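PDB 4GL8: oligopeptide ABC transporter OppAIV from Borrelia burgdorferi B31, which probably binds oligopeptides outside the cytoplasmic membrane and hands them to an ABC transporter for uptake. Local coordinates for residues S289-V297 with S447-N455. Residues are numbered along the deposited sequence; the frame is centred on the assembly and turned at random.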
# COMPACT_ATOMS: atom_id res chain seq x y z
N SER A 289 -4.11 5.16 9.04
CA SER A 289 -3.73 4.37 10.22
C SER A 289 -5.01 3.86 10.91
O SER A 289 -5.93 4.63 11.18
CB SER A 289 -2.87 5.20 11.17
OG SER A 289 -2.81 4.61 12.48
N PHE A 290 -5.08 2.56 11.11
CA PHE A 290 -6.15 1.95 11.89
C PHE A 290 -5.62 0.70 12.61
O PHE A 290 -4.60 0.19 12.23
CB PHE A 290 -7.40 1.65 11.06
CG PHE A 290 -7.20 0.67 9.90
CD1 PHE A 290 -7.28 -0.69 10.11
CD2 PHE A 290 -7.01 1.13 8.61
CE1 PHE A 290 -7.13 -1.59 9.06
CE2 PHE A 290 -6.87 0.25 7.54
CZ PHE A 290 -6.92 -1.13 7.77
N TYR A 291 -6.29 0.27 13.67
CA TYR A 291 -5.94 -0.99 14.33
C TYR A 291 -6.96 -2.04 13.95
O TYR A 291 -8.16 -1.83 14.15
CB TYR A 291 -5.89 -0.78 15.87
CG TYR A 291 -4.53 -0.35 16.40
CD1 TYR A 291 -3.69 0.47 15.67
CD2 TYR A 291 -4.09 -0.79 17.64
CE1 TYR A 291 -2.43 0.82 16.16
CE2 TYR A 291 -2.86 -0.43 18.14
CZ TYR A 291 -2.02 0.37 17.39
OH TYR A 291 -0.79 0.70 17.93
N SER A 292 -6.52 -3.15 13.36
CA SER A 292 -7.40 -4.26 13.03
C SER A 292 -7.69 -5.12 14.24
O SER A 292 -6.88 -5.18 15.20
CB SER A 292 -6.77 -5.15 11.98
OG SER A 292 -6.39 -4.47 10.81
N LEU A 293 -8.83 -5.81 14.16
CA LEU A 293 -9.40 -6.58 15.25
C LEU A 293 -9.80 -7.94 14.68
O LEU A 293 -10.53 -8.00 13.71
CB LEU A 293 -10.60 -5.88 15.87
CG LEU A 293 -10.34 -4.44 16.33
CD1 LEU A 293 -11.64 -3.73 16.63
CD2 LEU A 293 -9.42 -4.35 17.52
N ASN A 294 -9.30 -9.01 15.26
CA ASN A 294 -9.61 -10.35 14.82
C ASN A 294 -10.99 -10.73 15.35
O ASN A 294 -11.17 -10.96 16.55
CB ASN A 294 -8.53 -11.34 15.28
CG ASN A 294 -8.67 -12.70 14.59
OD1 ASN A 294 -9.78 -13.17 14.33
ND2 ASN A 294 -7.56 -13.35 14.32
N MET A 295 -11.97 -10.79 14.44
CA MET A 295 -13.35 -11.07 14.81
C MET A 295 -13.54 -12.46 15.36
O MET A 295 -14.57 -12.73 15.93
CB MET A 295 -14.30 -10.97 13.61
CG MET A 295 -14.24 -9.69 12.82
SD MET A 295 -14.79 -8.31 13.83
CE MET A 295 -14.93 -7.09 12.56
N LYS A 296 -12.57 -13.35 15.13
CA LYS A 296 -12.60 -14.70 15.68
C LYS A 296 -11.97 -14.76 17.07
O LYS A 296 -11.90 -15.84 17.63
CB LYS A 296 -11.86 -15.71 14.77
CG LYS A 296 -12.03 -15.57 13.26
CD LYS A 296 -13.47 -15.78 12.79
CE LYS A 296 -13.83 -17.26 12.82
NZ LYS A 296 -15.14 -17.47 13.52
N VAL A 297 -11.46 -13.66 17.60
CA VAL A 297 -10.86 -13.68 18.94
C VAL A 297 -11.78 -12.98 19.91
O VAL A 297 -12.08 -11.81 19.73
CB VAL A 297 -9.46 -13.03 18.98
CG1 VAL A 297 -8.97 -12.94 20.42
CG2 VAL A 297 -8.49 -13.84 18.15
N SER A 447 -8.00 -10.33 4.80
CA SER A 447 -6.55 -10.44 4.95
C SER A 447 -5.87 -9.08 5.15
O SER A 447 -4.89 -8.97 5.90
CB SER A 447 -5.91 -11.11 3.74
OG SER A 447 -5.93 -12.49 3.94
N PHE A 448 -6.38 -8.06 4.47
CA PHE A 448 -5.80 -6.71 4.52
C PHE A 448 -6.49 -5.75 5.48
O PHE A 448 -6.08 -4.58 5.59
CB PHE A 448 -5.74 -6.12 3.09
CG PHE A 448 -4.94 -6.97 2.14
CD1 PHE A 448 -3.59 -7.21 2.38
CD2 PHE A 448 -5.53 -7.58 1.05
CE1 PHE A 448 -2.83 -8.03 1.53
CE2 PHE A 448 -4.79 -8.41 0.20
CZ PHE A 448 -3.44 -8.65 0.44
N SER A 449 -7.50 -6.22 6.20
CA SER A 449 -8.15 -5.38 7.20
C SER A 449 -8.30 -6.17 8.50
O SER A 449 -7.32 -6.48 9.13
CB SER A 449 -9.49 -4.82 6.69
OG SER A 449 -10.39 -5.87 6.37
N SER A 450 -9.54 -6.53 8.87
CA SER A 450 -9.82 -7.17 10.14
C SER A 450 -10.28 -8.58 9.89
O SER A 450 -11.32 -8.81 9.26
CB SER A 450 -10.89 -6.41 10.90
OG SER A 450 -10.34 -5.28 11.55
N TYR A 451 -9.51 -9.53 10.39
CA TYR A 451 -9.68 -10.91 10.02
C TYR A 451 -11.07 -11.37 10.40
O TYR A 451 -11.50 -11.17 11.53
CB TYR A 451 -8.64 -11.77 10.72
CG TYR A 451 -8.53 -13.13 10.13
CD1 TYR A 451 -7.79 -13.34 8.97
CD2 TYR A 451 -9.15 -14.21 10.72
CE1 TYR A 451 -7.67 -14.60 8.41
CE2 TYR A 451 -9.04 -15.48 10.18
CZ TYR A 451 -8.30 -15.65 9.02
OH TYR A 451 -8.19 -16.89 8.47
N GLY A 452 -11.78 -11.89 9.41
CA GLY A 452 -13.10 -12.53 9.63
C GLY A 452 -14.29 -11.59 9.58
O GLY A 452 -15.42 -11.99 9.89
N TYR A 453 -14.07 -10.33 9.20
CA TYR A 453 -15.19 -9.41 9.08
C TYR A 453 -15.97 -9.79 7.83
O TYR A 453 -15.39 -10.09 6.78
CB TYR A 453 -14.75 -7.96 9.04
CG TYR A 453 -15.91 -6.99 8.83
CD1 TYR A 453 -16.88 -6.82 9.80
CD2 TYR A 453 -16.03 -6.27 7.66
CE1 TYR A 453 -17.94 -5.94 9.60
CE2 TYR A 453 -17.07 -5.38 7.46
CZ TYR A 453 -18.03 -5.22 8.43
OH TYR A 453 -19.08 -4.35 8.19
N SER A 454 -17.29 -9.80 7.96
CA SER A 454 -18.16 -10.08 6.83
C SER A 454 -19.54 -9.51 7.07
O SER A 454 -20.28 -9.93 7.94
CB SER A 454 -18.30 -11.60 6.59
OG SER A 454 -19.16 -11.81 5.49
N ASN A 455 -19.88 -8.53 6.27
CA ASN A 455 -21.18 -7.93 6.31
C ASN A 455 -21.70 -7.94 4.88
O ASN A 455 -21.16 -7.25 4.00
CB ASN A 455 -21.10 -6.52 6.88
CG ASN A 455 -22.45 -5.85 6.93
OD1 ASN A 455 -23.12 -5.76 5.92
ND2 ASN A 455 -22.85 -5.41 8.08
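Phe-448 opens the contact by bringing its carbonyl O near the edge of the Phe-290 ring, close to the ring plane, while Arg-415 donates to that same oxygen. In this family 5 solute-binding fold, the loop leading to helix 456-466 lies along the end of strand 287-293, whose backbone partners are strands 422-428 and 492-504. Ser-449 O receives Ser-292 OG at 2.8 Å, from above the carbonyl plane, and Ser-425 OG is a second partner of that hydroxyl. The Ser-450 hydroxyl bridges two backbones: OG accepts a nearly straight bond from Leu-293 N (3.1 Å) and is also hydrogen-bonded to Pro-491 O, just before strand 492-504. A type II turn follows from Ser-450 to Tyr-453, with Gly-452 at positive phi. Tyr-451 O takes Met-295 N at 3.0 Å, nearly in line with its C=O. With CG anti to the backbone N (chi1 -165°), the Tyr-451 side chain lies beside that of Asn-294 and points the same way, ring and amide planes 57° apart; Asn-294 OD1 sits at the ring edge and closes an Asx turn by accepting from Lys-296 N. Finally Tyr-453, whose OH bonds Asp-489, meets Met-295, whose chain bends at chi2 so that CE turns to the Tyr-453 ring and touches CD1 at 3.4 Å.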